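Protein HTP-2 (Caenorhabditis elegans, PDB 4TZM) binds a closure motif of its partner HTP-3 through a HORMA domain and probably helps assemble the meiotic chromosome axis. Local coordinates at residues R57-K62 with A191-N196. Numbering follows the deposited sequence.
Sequences RNILEK and AEFTAN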
loop_
_atom_site.group_PDB
_atom_site.type_symbol
_atom_site.label_atom_id
_atom_site.label_comp_id
_atom_site.label_asym_id
_atom_site.label_seq_id
_atom_site.Cartn_x
_atom_site.Cartn_y
_atom_site.Cartn_z
ATOM N N ARG A 57 -0.424 -14.248 2.646
ATOM C CA ARG A 57 0.784 -14.992 2.298
ATOM C C ARG A 57 1.299 -15.790 3.492
ATOM O O ARG A 57 2.347 -16.439 3.413
ATOM C CB ARG A 57 1.874 -14.048 1.777
ATOM C CG ARG A 57 1.639 -13.568 0.355
ATOM C CD ARG A 57 1.518 -14.740 -0.607
ATOM N NE ARG A 57 2.814 -15.244 -1.047
ATOM C CZ ARG A 57 3.027 -16.486 -1.471
ATOM N NH1 ARG A 57 2.031 -17.360 -1.499
ATOM N NH2 ARG A 57 4.240 -16.859 -1.859
ATOM N N ASN A 58 0.553 -15.734 4.593
ATOM C CA ASN A 58 0.861 -16.500 5.798
ATOM C C ASN A 58 2.232 -16.134 6.374
ATOM O O ASN A 58 2.923 -16.967 6.954
ATOM C CB ASN A 58 0.773 -18.007 5.510
ATOM C CG ASN A 58 0.647 -18.842 6.777
ATOM O OD1 ASN A 58 1.623 -19.424 7.252
ATOM N ND2 ASN A 58 -0.560 -18.902 7.327
ATOM N N ILE A 59 2.614 -14.872 6.201
ATOM C CA ILE A 59 3.865 -14.363 6.742
ATOM C C ILE A 59 3.709 -14.165 8.244
ATOM O O ILE A 59 4.633 -14.413 9.018
ATOM C CB ILE A 59 4.273 -13.046 6.057
ATOM C CG1 ILE A 59 4.468 -13.277 4.556
ATOM C CG2 ILE A 59 5.537 -12.474 6.674
ATOM C CD1 ILE A 59 4.927 -12.043 3.792
ATOM N N LEU A 60 2.520 -13.729 8.645
ATOM C CA LEU A 60 2.152 -13.651 10.054
ATOM C C LEU A 60 0.867 -14.434 10.302
ATOM O O LEU A 60 -0.073 -14.353 9.508
ATOM C CB LEU A 60 1.973 -12.197 10.491
ATOM C CG LEU A 60 3.227 -11.327 10.552
ATOM C CD1 LEU A 60 2.855 -9.907 10.935
ATOM C CD2 LEU A 60 4.235 -11.906 11.532
ATOM N N GLU A 61 0.831 -15.186 11.399
ATOM C CA GLU A 61 -0.336 -15.993 11.755
ATOM C C GLU A 61 -1.552 -15.121 12.052
ATOM O O GLU A 61 -1.411 -13.946 12.392
ATOM C CB GLU A 61 -0.035 -16.882 12.968
ATOM C CG GLU A 61 1.120 -17.853 12.776
ATOM C CD GLU A 61 2.469 -17.221 13.065
ATOM O OE1 GLU A 61 3.481 -17.681 12.497
ATOM O OE2 GLU A 61 2.517 -16.268 13.869
ATOM N N LYS A 62 -2.740 -15.713 11.943
ATOM C CA LYS A 62 -4.003 -14.994 12.122
ATOM C C LYS A 62 -4.164 -14.331 13.496
ATOM O O LYS A 62 -5.045 -13.492 13.679
ATOM C CB LYS A 62 -5.181 -15.945 11.879
ATOM C CG LYS A 62 -5.178 -17.161 12.793
ATOM C CD LYS A 62 -6.476 -17.947 12.694
ATOM C CE LYS A 62 -6.508 -19.065 13.726
ATOM N NZ LYS A 62 -7.809 -19.792 13.744
ATOM N N ALA A 191 9.939 -22.697 3.434
ATOM C CA ALA A 191 9.899 -22.922 4.876
ATOM C C ALA A 191 10.730 -21.898 5.639
ATOM O O ALA A 191 10.449 -21.601 6.801
ATOM C CB ALA A 191 10.373 -24.334 5.204
ATOM N N GLU A 192 11.752 -21.360 4.984
ATOM C CA GLU A 192 12.621 -20.374 5.611
ATOM C C GLU A 192 12.703 -19.099 4.783
ATOM O O GLU A 192 12.989 -19.144 3.584
ATOM C CB GLU A 192 14.020 -20.951 5.823
ATOM C CG GLU A 192 14.062 -22.139 6.767
ATOM C CD GLU A 192 15.467 -22.671 6.963
ATOM O OE1 GLU A 192 16.349 -22.334 6.145
ATOM O OE2 GLU A 192 15.691 -23.419 7.940
ATOM N N PHE A 193 12.448 -17.965 5.427
ATOM C CA PHE A 193 12.542 -16.676 4.755
ATOM C C PHE A 193 12.642 -15.517 5.741
ATOM O O PHE A 193 12.310 -15.656 6.918
ATOM C CB PHE A 193 11.341 -16.462 3.820
ATOM C CG PHE A 193 10.006 -16.513 4.514
ATOM C CD1 PHE A 193 9.499 -15.398 5.168
ATOM C CD2 PHE A 193 9.248 -17.671 4.492
ATOM C CE1 PHE A 193 8.268 -15.445 5.801
ATOM C CE2 PHE A 193 8.015 -17.726 5.120
ATOM C CZ PHE A 193 7.524 -16.613 5.776
ATOM N N THR A 194 13.108 -14.377 5.239
ATOM C CA THR A 194 13.128 -13.132 5.996
ATOM C C THR A 194 12.228 -12.106 5.317
ATOM O O THR A 194 12.427 -11.784 4.147
ATOM C CB THR A 194 14.550 -12.555 6.115
ATOM O OG1 THR A 194 15.381 -13.471 6.837
ATOM C CG2 THR A 194 14.525 -11.223 6.844
ATOM N N ALA A 195 11.234 -11.603 6.042
ATOM C CA ALA A 195 10.349 -10.578 5.498
ATOM C C ALA A 195 10.776 -9.195 5.979
ATOM O O ALA A 195 11.080 -9.008 7.155
ATOM C CB ALA A 195 8.903 -10.858 5.879
ATOM N N ASN A 196 10.778 -8.232 5.062
ATOM C CA ASN A 196 11.317 -6.903 5.323
ATOM C C ASN A 196 10.461 -5.796 4.704
ATOM O O ASN A 196 9.831 -5.996 3.664
ATOM C CB ASN A 196 12.745 -6.818 4.781
ATOM C CG ASN A 196 13.640 -5.942 5.623
ATOM O OD1 ASN A 196 14.617 -5.381 5.130
ATOM N ND2 ASN A 196 13.314 -5.820 6.903
#
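A single methyl group, CG2 of I59, carries this contact, meeting both F193 and A195 on the strand that begins at F193, and so illustrates how a beta-branched side chain can use one of its branches to meet a strand residue and its i+2 neighbour. It approaches the phenyl ring of F193 at the edge, near the ring plane, with CG2 lying 4.1 Å from CE1, so the ring presents its rim and not its face to the isoleucine. The second touch is methyl to methyl: CG2 of I59 reaches CB of A195 at 3.8 Å. In I59, chi1 of -61° sets CG1 beside the backbone N and CG2 anti to it, and it is CG2 that reaches the strand. F193 holds CG between its backbone N and carbonyl carbon (chi1 59°). F193 and A195 both direct their CB atoms toward the loop, whereas T194 between them turns away. No hydrogen bond crosses between 57-62 and 191-196, and 127 Å² of surface is buried between them, both sides summed.

In the HORMA domain this joins the turn after helix 35-56 to strand 193-201, an edge of the sheet on which the bound closure-motif peptide adds an antiparallel strand by pairing with F193, T194 and A195. The helix ends in a Schellman motif, with N58 at positive phi, and I59 follows directly. L54 of that helix and L110 of strand 105-113 also touch I59, while V112 packs against F193.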